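Local structure of ML032222a iGluR (Mnemiopsis leidyi, 4YKI) at residues S143-T148 / I186-V191; A111-V116 / E208-E213; S35-D40 / G239-L244. The protein binds glycine through the two-lobed ligand-binding domain of an ionotropic glutamate receptor subunit, and probably couples that binding to the opening of an ion channel. All coordinates share one frame; numbering follows the deposited sequence.

Contact 1 (S143-T148 / I186-V191); sequences SRHPET and IDEGPV. With GLY (glycine), chain E.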
loop_
_atom_site.group_PDB
_atom_site.type_symbol
_atom_site.label_atom_id
_atom_site.label_comp_id
_atom_site.label_asym_id
_atom_site.label_seq_id
_atom_site.Cartn_x
_atom_site.Cartn_y
_atom_site.Cartn_z
ATOM N N SER B 143 2.078 -23.149 -4.961
ATOM C CA SER B 143 1.639 -22.699 -3.631
ATOM C C SER B 143 2.293 -21.387 -3.207
ATOM O O SER B 143 2.746 -21.219 -2.071
ATOM C CB SER B 143 1.870 -23.795 -2.595
ATOM O OG SER B 143 1.071 -24.933 -2.893
ATOM N N ARG B 144 2.294 -20.433 -4.126
ATOM C CA ARG B 144 2.850 -19.104 -3.910
ATOM C C ARG B 144 1.880 -18.128 -4.592
ATOM O O ARG B 144 1.086 -18.527 -5.453
ATOM C CB ARG B 144 4.259 -19.057 -4.519
ATOM C CG ARG B 144 5.078 -17.798 -4.313
ATOM C CD ARG B 144 6.345 -17.861 -5.151
ATOM N NE ARG B 144 7.067 -16.588 -5.256
ATOM C CZ ARG B 144 7.895 -16.085 -4.347
ATOM N NH1 ARG B 144 8.117 -16.711 -3.205
ATOM N NH2 ARG B 144 8.495 -14.921 -4.583
ATOM N N HIS B 145 1.975 -16.853 -4.240
ATOM C CA HIS B 145 1.013 -15.838 -4.667
ATOM C C HIS B 145 0.813 -15.703 -6.182
ATOM O O HIS B 145 -0.320 -15.629 -6.610
ATOM C CB HIS B 145 1.401 -14.532 -3.993
ATOM C CG HIS B 145 0.730 -13.327 -4.530
ATOM N ND1 HIS B 145 -0.553 -12.969 -4.180
ATOM C CD2 HIS B 145 1.198 -12.370 -5.363
ATOM C CE1 HIS B 145 -0.837 -11.824 -4.776
ATOM N NE2 HIS B 145 0.207 -11.438 -5.498
ATOM N N PRO B 146 1.879 -15.633 -6.997
ATOM C CA PRO B 146 1.610 -15.473 -8.431
ATOM C C PRO B 146 0.715 -16.584 -8.990
ATOM O O PRO B 146 -0.223 -16.299 -9.728
ATOM C CB PRO B 146 3.018 -15.458 -9.052
ATOM C CG PRO B 146 3.897 -14.909 -7.945
ATOM C CD PRO B 146 3.323 -15.541 -6.699
ATOM N N GLU B 147 0.989 -17.835 -8.638
ATOM C CA GLU B 147 0.138 -18.954 -9.042
ATOM C C GLU B 147 -1.318 -18.705 -8.640
ATOM O O GLU B 147 -2.228 -18.906 -9.434
ATOM C CB GLU B 147 0.646 -20.241 -8.407
ATOM C CG GLU B 147 -0.150 -21.470 -8.822
ATOM C CD GLU B 147 0.185 -22.701 -8.014
ATOM O OE1 GLU B 147 0.024 -22.644 -6.776
ATOM O OE2 GLU B 147 0.592 -23.720 -8.613
ATOM N N THR B 148 -1.527 -18.277 -7.403
ATOM C CA THR B 148 -2.883 -18.024 -6.933
ATOM C C THR B 148 -3.564 -16.932 -7.755
ATOM O O THR B 148 -4.723 -17.081 -8.167
ATOM C CB THR B 148 -2.866 -17.655 -5.447
ATOM O OG1 THR B 148 -2.559 -18.826 -4.682
ATOM C CG2 THR B 148 -4.219 -17.153 -4.997
ATOM N N ILE B 186 7.367 -16.333 -14.194
ATOM C CA ILE B 186 6.382 -15.330 -13.817
ATOM C C ILE B 186 6.338 -15.275 -12.298
ATOM O O ILE B 186 5.979 -16.270 -11.662
ATOM C CB ILE B 186 4.974 -15.704 -14.359
ATOM C CG1 ILE B 186 5.007 -15.905 -15.881
ATOM C CG2 ILE B 186 3.933 -14.639 -13.966
ATOM C CD1 ILE B 186 3.730 -16.513 -16.473
ATOM N N ASP B 187 6.707 -14.138 -11.729
ATOM C CA ASP B 187 6.781 -14.002 -10.274
ATOM C C ASP B 187 6.508 -12.549 -9.870
ATOM O O ASP B 187 5.611 -11.927 -10.438
ATOM C CB ASP B 187 8.102 -14.558 -9.708
ATOM C CG ASP B 187 7.985 -14.894 -8.228
ATOM O OD1 ASP B 187 7.369 -15.948 -7.910
ATOM O OD2 ASP B 187 8.451 -14.084 -7.399
ATOM N N GLU B 188 7.256 -12.027 -8.892
ATOM C CA GLU B 188 6.939 -10.751 -8.251
ATOM C C GLU B 188 8.053 -9.742 -8.504
ATOM O O GLU B 188 9.226 -10.046 -8.352
ATOM C CB GLU B 188 6.710 -10.957 -6.743
ATOM C CG GLU B 188 5.618 -11.968 -6.443
ATOM C CD GLU B 188 5.384 -12.203 -4.963
ATOM O OE1 GLU B 188 6.275 -11.881 -4.139
ATOM O OE2 GLU B 188 4.308 -12.775 -4.637
ATOM N N GLY B 189 7.656 -8.523 -8.845
ATOM C CA GLY B 189 8.589 -7.484 -9.227
ATOM C C GLY B 189 9.792 -7.294 -8.311
ATOM O O GLY B 189 10.930 -7.334 -8.765
ATOM N N PRO B 190 9.579 -7.055 -7.019
ATOM C CA PRO B 190 10.732 -6.721 -6.170
ATOM C C PRO B 190 11.698 -7.891 -5.989
ATOM O O PRO B 190 12.915 -7.717 -5.909
ATOM C CB PRO B 190 10.073 -6.320 -4.843
ATOM C CG PRO B 190 8.686 -5.854 -5.252
ATOM C CD PRO B 190 8.297 -6.771 -6.356
ATOM N N VAL B 191 11.155 -9.107 -5.941
ATOM C CA VAL B 191 11.953 -10.308 -5.785
ATOM C C VAL B 191 12.823 -10.520 -7.017
ATOM O O VAL B 191 14.013 -10.833 -6.920
ATOM C CB VAL B 191 11.036 -11.532 -5.531
ATOM C CG1 VAL B 191 11.806 -12.839 -5.541
ATOM C CG2 VAL B 191 10.299 -11.364 -4.199
HETATM N N GLY E . 5.893 -13.318 -1.849
HETATM C CA GLY E . 5.364 -14.656 -2.201
HETATM C C GLY E . 4.031 -14.973 -1.566
HETATM O O GLY E . 3.474 -16.041 -1.899
HETATM O OXT GLY E . 3.546 -14.185 -0.725
#

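Contact 2 (A111-V116 / E208-E213); sequences AGIKAV and EFQSFE. With MG (magnesium ion), chain D.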
loop_
_atom_site.group_PDB
_atom_site.type_symbol
_atom_site.label_atom_id
_atom_site.label_comp_id
_atom_site.label_asym_id
_atom_site.label_seq_id
_atom_site.Cartn_x
_atom_site.Cartn_y
_atom_site.Cartn_z
ATOM N N ALA B 111 3.628 -4.004 -4.952
ATOM C CA ALA B 111 4.273 -4.951 -5.844
ATOM C C ALA B 111 3.306 -5.345 -6.952
ATOM O O ALA B 111 2.080 -5.182 -6.839
ATOM C CB ALA B 111 4.746 -6.189 -5.071
ATOM N N GLY B 112 3.886 -5.841 -8.033
ATOM C CA GLY B 112 3.138 -6.360 -9.150
ATOM C C GLY B 112 3.709 -7.690 -9.585
ATOM O O GLY B 112 4.793 -8.096 -9.157
ATOM N N ILE B 113 2.947 -8.384 -10.427
ATOM C CA ILE B 113 3.441 -9.571 -11.111
ATOM C C ILE B 113 4.323 -9.151 -12.274
ATOM O O ILE B 113 3.987 -8.227 -13.025
ATOM C CB ILE B 113 2.275 -10.472 -11.592
ATOM C CG1 ILE B 113 1.396 -10.919 -10.414
ATOM C CG2 ILE B 113 2.794 -11.681 -12.355
ATOM C CD1 ILE B 113 2.153 -11.675 -9.329
ATOM N N LYS B 114 5.480 -9.806 -12.377
ATOM C CA LYS B 114 6.452 -9.533 -13.423
ATOM C C LYS B 114 6.894 -10.845 -14.075
ATOM O O LYS B 114 7.208 -11.814 -13.389
ATOM C CB LYS B 114 7.672 -8.809 -12.848
ATOM C CG LYS B 114 8.677 -8.449 -13.925
ATOM C CD LYS B 114 9.848 -7.682 -13.405
ATOM C CE LYS B 114 10.770 -7.235 -14.536
ATOM N NZ LYS B 114 10.098 -6.353 -15.541
ATOM N N ALA B 115 6.931 -10.852 -15.401
ATOM C CA ALA B 115 7.444 -11.979 -16.163
ATOM C C ALA B 115 8.770 -11.615 -16.784
ATOM O O ALA B 115 8.941 -10.524 -17.323
ATOM C CB ALA B 115 6.465 -12.404 -17.245
ATOM N N VAL B 116 9.703 -12.549 -16.703
ATOM C CA VAL B 116 11.031 -12.377 -17.278
ATOM C C VAL B 116 11.383 -13.594 -18.119
ATOM O O VAL B 116 10.838 -14.666 -17.929
ATOM C CB VAL B 116 12.126 -12.135 -16.195
ATOM C CG1 VAL B 116 11.848 -10.849 -15.436
ATOM C CG2 VAL B 116 12.237 -13.314 -15.248
ATOM N N GLU B 208 4.733 -4.939 -15.870
ATOM C CA GLU B 208 4.145 -5.582 -14.703
ATOM C C GLU B 208 2.632 -5.489 -14.784
ATOM O O GLU B 208 2.095 -4.565 -15.424
ATOM C CB GLU B 208 4.683 -4.946 -13.433
ATOM C CG GLU B 208 6.161 -5.178 -13.296
ATOM C CD GLU B 208 6.733 -4.788 -11.963
ATOM O OE1 GLU B 208 5.956 -4.466 -11.035
ATOM O OE2 GLU B 208 7.983 -4.816 -11.842
ATOM N N PHE B 209 1.941 -6.452 -14.189
ATOM C CA PHE B 209 0.487 -6.473 -14.125
ATOM C C PHE B 209 0.030 -6.990 -12.770
ATOM O O PHE B 209 0.795 -7.664 -12.089
ATOM C CB PHE B 209 -0.122 -7.289 -15.274
ATOM C CG PHE B 209 0.346 -8.725 -15.348
ATOM C CD1 PHE B 209 1.593 -9.045 -15.864
ATOM C CD2 PHE B 209 -0.493 -9.753 -14.950
ATOM C CE1 PHE B 209 2.005 -10.356 -15.941
ATOM C CE2 PHE B 209 -0.072 -11.076 -15.037
ATOM C CZ PHE B 209 1.162 -11.363 -15.541
ATOM N N GLN B 210 -1.206 -6.665 -12.408
ATOM C CA GLN B 210 -1.767 -6.889 -11.076
ATOM C C GLN B 210 -1.140 -5.919 -10.069
ATOM O O GLN B 210 0.030 -5.535 -10.174
ATOM C CB GLN B 210 -1.599 -8.327 -10.551
ATOM C CG GLN B 210 -2.328 -9.417 -11.305
ATOM C CD GLN B 210 -3.839 -9.407 -11.084
ATOM O OE1 GLN B 210 -4.360 -9.016 -10.022
ATOM N NE2 GLN B 210 -4.555 -9.827 -12.105
ATOM N N SER B 211 -1.947 -5.518 -9.108
ATOM C CA SER B 211 -1.535 -4.625 -8.049
ATOM C C SER B 211 -1.804 -5.264 -6.719
ATOM O O SER B 211 -2.946 -5.630 -6.441
ATOM C CB SER B 211 -2.362 -3.354 -8.166
ATOM O OG SER B 211 -2.155 -2.492 -7.076
ATOM N N PHE B 212 -0.777 -5.355 -5.875
ATOM C CA PHE B 212 -0.922 -5.924 -4.541
ATOM C C PHE B 212 0.156 -5.341 -3.617
ATOM O O PHE B 212 0.919 -4.470 -4.020
ATOM C CB PHE B 212 -0.920 -7.465 -4.594
ATOM C CG PHE B 212 0.334 -8.057 -5.166
ATOM C CD1 PHE B 212 0.462 -8.249 -6.515
ATOM C CD2 PHE B 212 1.387 -8.423 -4.340
ATOM C CE1 PHE B 212 1.610 -8.776 -7.050
ATOM C CE2 PHE B 212 2.549 -8.941 -4.870
ATOM C CZ PHE B 212 2.653 -9.117 -6.236
ATOM N N GLU B 213 0.159 -5.803 -2.377
ATOM C CA GLU B 213 1.069 -5.332 -1.342
ATOM C C GLU B 213 1.837 -6.496 -0.767
ATOM O O GLU B 213 1.371 -7.641 -0.778
ATOM C CB GLU B 213 0.270 -4.778 -0.169
ATOM C CG GLU B 213 -0.494 -3.537 -0.450
ATOM C CD GLU B 213 0.367 -2.293 -0.474
ATOM O OE1 GLU B 213 1.588 -2.360 -0.172
ATOM O OE2 GLU B 213 -0.202 -1.208 -0.755
HETATM MG MG MG D . 0.617 0.634 -1.183
HETATM O O HOH W 1 6.664 -4.804 -8.485
HETATM O O HOH W 2 9.267 -3.832 -14.265
HETATM O O HOH W 3 2.359 0.129 -0.105
HETATM O O HOH W 4 -1.244 1.066 -2.074
#

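Contact 3 (S35-D40 / G239-L244); sequences SGMVND and GFIDIL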
loop_
_atom_site.group_PDB
_atom_site.type_symbol
_atom_site.label_atom_id
_atom_site.label_comp_id
_atom_site.label_asym_id
_atom_site.label_seq_id
_atom_site.Cartn_x
_atom_site.Cartn_y
_atom_site.Cartn_z
ATOM N N SER B 35 18.716 -12.848 8.779
ATOM C CA SER B 35 19.075 -11.472 8.502
ATOM C C SER B 35 18.226 -10.991 7.326
ATOM O O SER B 35 17.602 -11.782 6.629
ATOM C CB SER B 35 20.565 -11.332 8.195
ATOM O OG SER B 35 20.926 -12.117 7.073
ATOM N N GLY B 36 18.220 -9.684 7.094
ATOM C CA GLY B 36 17.541 -9.106 5.954
ATOM C C GLY B 36 16.598 -7.983 6.339
ATOM O O GLY B 36 16.504 -7.611 7.509
ATOM N N MET B 37 15.925 -7.418 5.340
ATOM C CA MET B 37 15.002 -6.314 5.564
ATOM C C MET B 37 13.921 -6.661 6.576
ATOM O O MET B 37 13.641 -5.876 7.492
ATOM C CB MET B 37 14.373 -5.900 4.238
ATOM C CG MET B 37 13.278 -4.865 4.392
ATOM S SD MET B 37 12.690 -4.302 2.802
ATOM C CE MET B 37 11.501 -3.047 3.262
ATOM N N VAL B 38 13.280 -7.810 6.409
ATOM C CA VAL B 38 12.217 -8.182 7.332
ATOM C C VAL B 38 12.775 -8.442 8.736
ATOM O O VAL B 38 12.179 -8.055 9.735
ATOM C CB VAL B 38 11.390 -9.383 6.800
ATOM C CG1 VAL B 38 10.487 -9.970 7.863
ATOM C CG2 VAL B 38 10.548 -8.908 5.607
ATOM N N ASN B 39 13.928 -9.103 8.829
ATOM C CA ASN B 39 14.542 -9.302 10.123
ATOM C C ASN B 39 14.789 -7.976 10.841
ATOM O O ASN B 39 14.551 -7.856 12.033
ATOM C CB ASN B 39 15.843 -10.088 10.014
ATOM C CG ASN B 39 16.420 -10.399 11.373
ATOM O OD1 ASN B 39 15.820 -11.116 12.164
ATOM N ND2 ASN B 39 17.589 -9.857 11.656
ATOM N N ASP B 40 15.293 -6.984 10.115
ATOM C CA ASP B 40 15.536 -5.668 10.714
ATOM C C ASP B 40 14.229 -5.046 11.217
ATOM O O ASP B 40 14.216 -4.416 12.256
ATOM C CB ASP B 40 16.216 -4.715 9.714
ATOM C CG ASP B 40 17.684 -5.008 9.491
ATOM O OD1 ASP B 40 18.277 -5.807 10.239
ATOM O OD2 ASP B 40 18.242 -4.369 8.578
ATOM N N GLY B 239 10.302 6.828 7.369
ATOM C CA GLY B 239 11.250 6.564 6.299
ATOM C C GLY B 239 12.049 5.289 6.480
ATOM O O GLY B 239 12.945 5.001 5.680
ATOM N N PHE B 240 11.740 4.540 7.532
ATOM C CA PHE B 240 12.512 3.349 7.874
ATOM C C PHE B 240 12.385 2.249 6.817
ATOM O O PHE B 240 13.363 1.574 6.495
ATOM C CB PHE B 240 12.074 2.849 9.248
ATOM C CG PHE B 240 12.895 1.707 9.804
ATOM C CD1 PHE B 240 14.280 1.783 9.913
ATOM C CD2 PHE B 240 12.262 0.575 10.278
ATOM C CE1 PHE B 240 15.007 0.740 10.445
ATOM C CE2 PHE B 240 12.991 -0.474 10.825
ATOM C CZ PHE B 240 14.361 -0.382 10.916
ATOM N N ILE B 241 11.195 2.067 6.262
ATOM C CA ILE B 241 11.006 1.043 5.243
ATOM C C ILE B 241 11.892 1.350 4.034
ATOM O O ILE B 241 12.579 0.473 3.526
ATOM C CB ILE B 241 9.511 0.882 4.843
ATOM C CG1 ILE B 241 8.633 0.575 6.058
ATOM C CG2 ILE B 241 9.350 -0.191 3.781
ATOM C CD1 ILE B 241 8.968 -0.683 6.795
ATOM N N ASP B 242 11.883 2.600 3.592
ATOM C CA ASP B 242 12.676 2.994 2.436
ATOM C C ASP B 242 14.174 2.839 2.727
ATOM O O ASP B 242 14.928 2.386 1.872
ATOM C CB ASP B 242 12.364 4.441 2.018
ATOM C CG ASP B 242 11.005 4.602 1.347
ATOM O OD1 ASP B 242 10.452 3.625 0.837
ATOM O OD2 ASP B 242 10.504 5.737 1.291
ATOM N N ILE B 243 14.601 3.227 3.918
ATOM C CA ILE B 243 16.004 3.069 4.297
ATOM C C ILE B 243 16.420 1.586 4.274
ATOM O O ILE B 243 17.508 1.242 3.807
ATOM C CB ILE B 243 16.252 3.729 5.661
ATOM C CG1 ILE B 243 16.257 5.256 5.469
ATOM C CG2 ILE B 243 17.563 3.249 6.314
ATOM C CD1 ILE B 243 16.127 6.068 6.743
ATOM N N LEU B 244 15.555 0.702 4.753
ATOM C CA LEU B 244 15.882 -0.731 4.723
ATOM C C LEU B 244 15.922 -1.299 3.316
ATOM O O LEU B 244 16.758 -2.150 3.029
ATOM C CB LEU B 244 14.897 -1.526 5.558
ATOM C CG LEU B 244 14.952 -1.304 7.065
ATOM C CD1 LEU B 244 13.892 -2.168 7.728
ATOM C CD2 LEU B 244 16.338 -1.582 7.666
#

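Contact 1 (S143-T148 / I186-V191)
The glycine-binding cleft, of the periplasmic-binding-protein type common to ionotropic glutamate receptors, has part of its wall built by Arg144 with Asp187 and by His145 with Glu188, where helix 145-152 begins and strand 183-188 runs into helix 189-195. Asp187 meets the arginine side-on. Arg144 NE bonds to Asp187 OD1 at 2.7 Å and Arg144 NH2 to Asp187 OD2 at 2.9 Å, each oxygen offering its syn lone pair. The guanidinium and carboxylate planes are only 23° apart, so this fork fixes the rotation of the arginine head. Its remaining nitrogen, NH1, forms a salt bridge with Glu17, and Phe63 makes a cation-pi contact.

Held in this way, the guanidinium lays one face against the ligand, whose CA stands 3.5 Å above its plane. The extended chain of Arg144, with CG anti to the backbone N (chi1 -175°), carries the head along the ligand to that place. Pro146 CG fills the angle between the two acidic residues, 3.7 Å from Glu188 CG. Ser93 and Tyr214 bind the two carboxylate oxygens of Glu188. At opposite ends of the ligand, His145 N donates to its carboxylate O, and the ligand N reaches Glu188 OE1 at 2.7 Å.

Contact 2 (A111-V116 / E208-E213)
Ile113 N makes the shortest direct polar bond between these antiparallel strands, 2.8 Å to Phe209 O, and Phe209 N returns a bond to Ile113 O. Ala111 and Phe212 form the next hydrogen-bonded pair. Between the pairs, Gly112 faces two residues, Gln210 and Ser211, which makes a beta bulge and leaves both phenylalanines on the same face of the sheet.

Each ring takes the crowded first torsion, CG between backbone N and carbonyl carbon (Phe212 chi1 60°), which brings the ring end back toward the partner strand. Ile113 CG2 makes a CH-pi contact over the Phe209 ring, 4.0 Å from its centroid, while Ile113 CD1 lies 3.7 Å from Phe212 CE1. Ala111 O sits over one face of the Phe212 ring, and Ala111 CB touches Phe212 CE2 at 3.5 Å. A serine in place of Phe212 would probably leave Ala111 CB and Ile113 CD1 without their apolar partner and remove one neighbour of the His145 ring.

Glu208 is tied to the other strand through water, one molecule joining its OE1 to Gly112 N and another its OE2 to Lys114 NZ, which also bonds to Ser204. Glu213 OE2 binds magnesium at 2.1 Å, together with Asp110, the same two residues of the second subunit and two waters, one of which also donates to Glu213 OE1. Strand 109-118 is flanked by strand 202-218 and by strand 183-188, with helix 145-152 packed on Ile113.

Contact 3 (S35-D40 / G239-L244)
Met37 and Leu244 bring the first turn of helix 37-49 against helix 240-248, in a contact without a hydrogen bond of its own. Its fit is seen in the torsions of a few side chains. Met37 is extended throughout: CG is anti to the backbone N (chi1 173°), and the chain continues straight to its methyl. It therefore reaches across to the other helix, crossing Leu244 obliquely, with its CG 3.9 Å from Leu244 CB and its end running on to Ile241. There Met37 CE meets Ile241 CG2 at 3.6 Å, the two side chains crossing at about a right angle.

Leu244 has CG anti to its carbonyl carbon (chi1 -68°), and this sends its forked end between Met37 and Asp40, one turn apart on the other helix. Its CD1 rests 3.7 Å from Met37 O and also nears Asp40 CB. The other branch, CD2, packs along Asp40 and comes within 3.5 Å of Asp40 OD2. That same OD2 accepts a hydrogen bond from Trp248 NE1 and forms a salt bridge with Lys247, so the leucine methyl packs against an oxygen whose polar partners lie in the following turn of helix 240-248. Within its own helix Leu244 also covers Phe240, its CD1 standing 3.6 Å above the ring plane toward the rim, while the edge of that ring turns toward Asp40 O.

Both helices begin at a glycine N-cap. Gly36 precedes one, and Gly239, with positive phi, ends helix 225-238 in a Schellman motif before the next begins. Such packing of a late helix, brought back by the chain, on an early one is consistent with the first lobe of the glutamate-receptor ligand-binding fold.

Followed from the N terminus, the three contacts illustrate how the loops of a two-lobed domain close in order, the innermost first. The chain opens contact 3 at 35-40, contact 2 at 111-116 and contact 1 at 143-148. It then closes them in reverse: contact 1 at 186-191, contact 2 at 208-213 and contact 3 at 239-244. Each loop thus encloses the next, and none cross. Contacts 1 and 2 adjoin in one sheet, where Asp187 O meets Lys114 N and Gly189 N meets Gly112 O, tying the ligand site to the paired strands. Contact 3 stands apart, its centre about 21 Å from both other centres, and joins early and late helices.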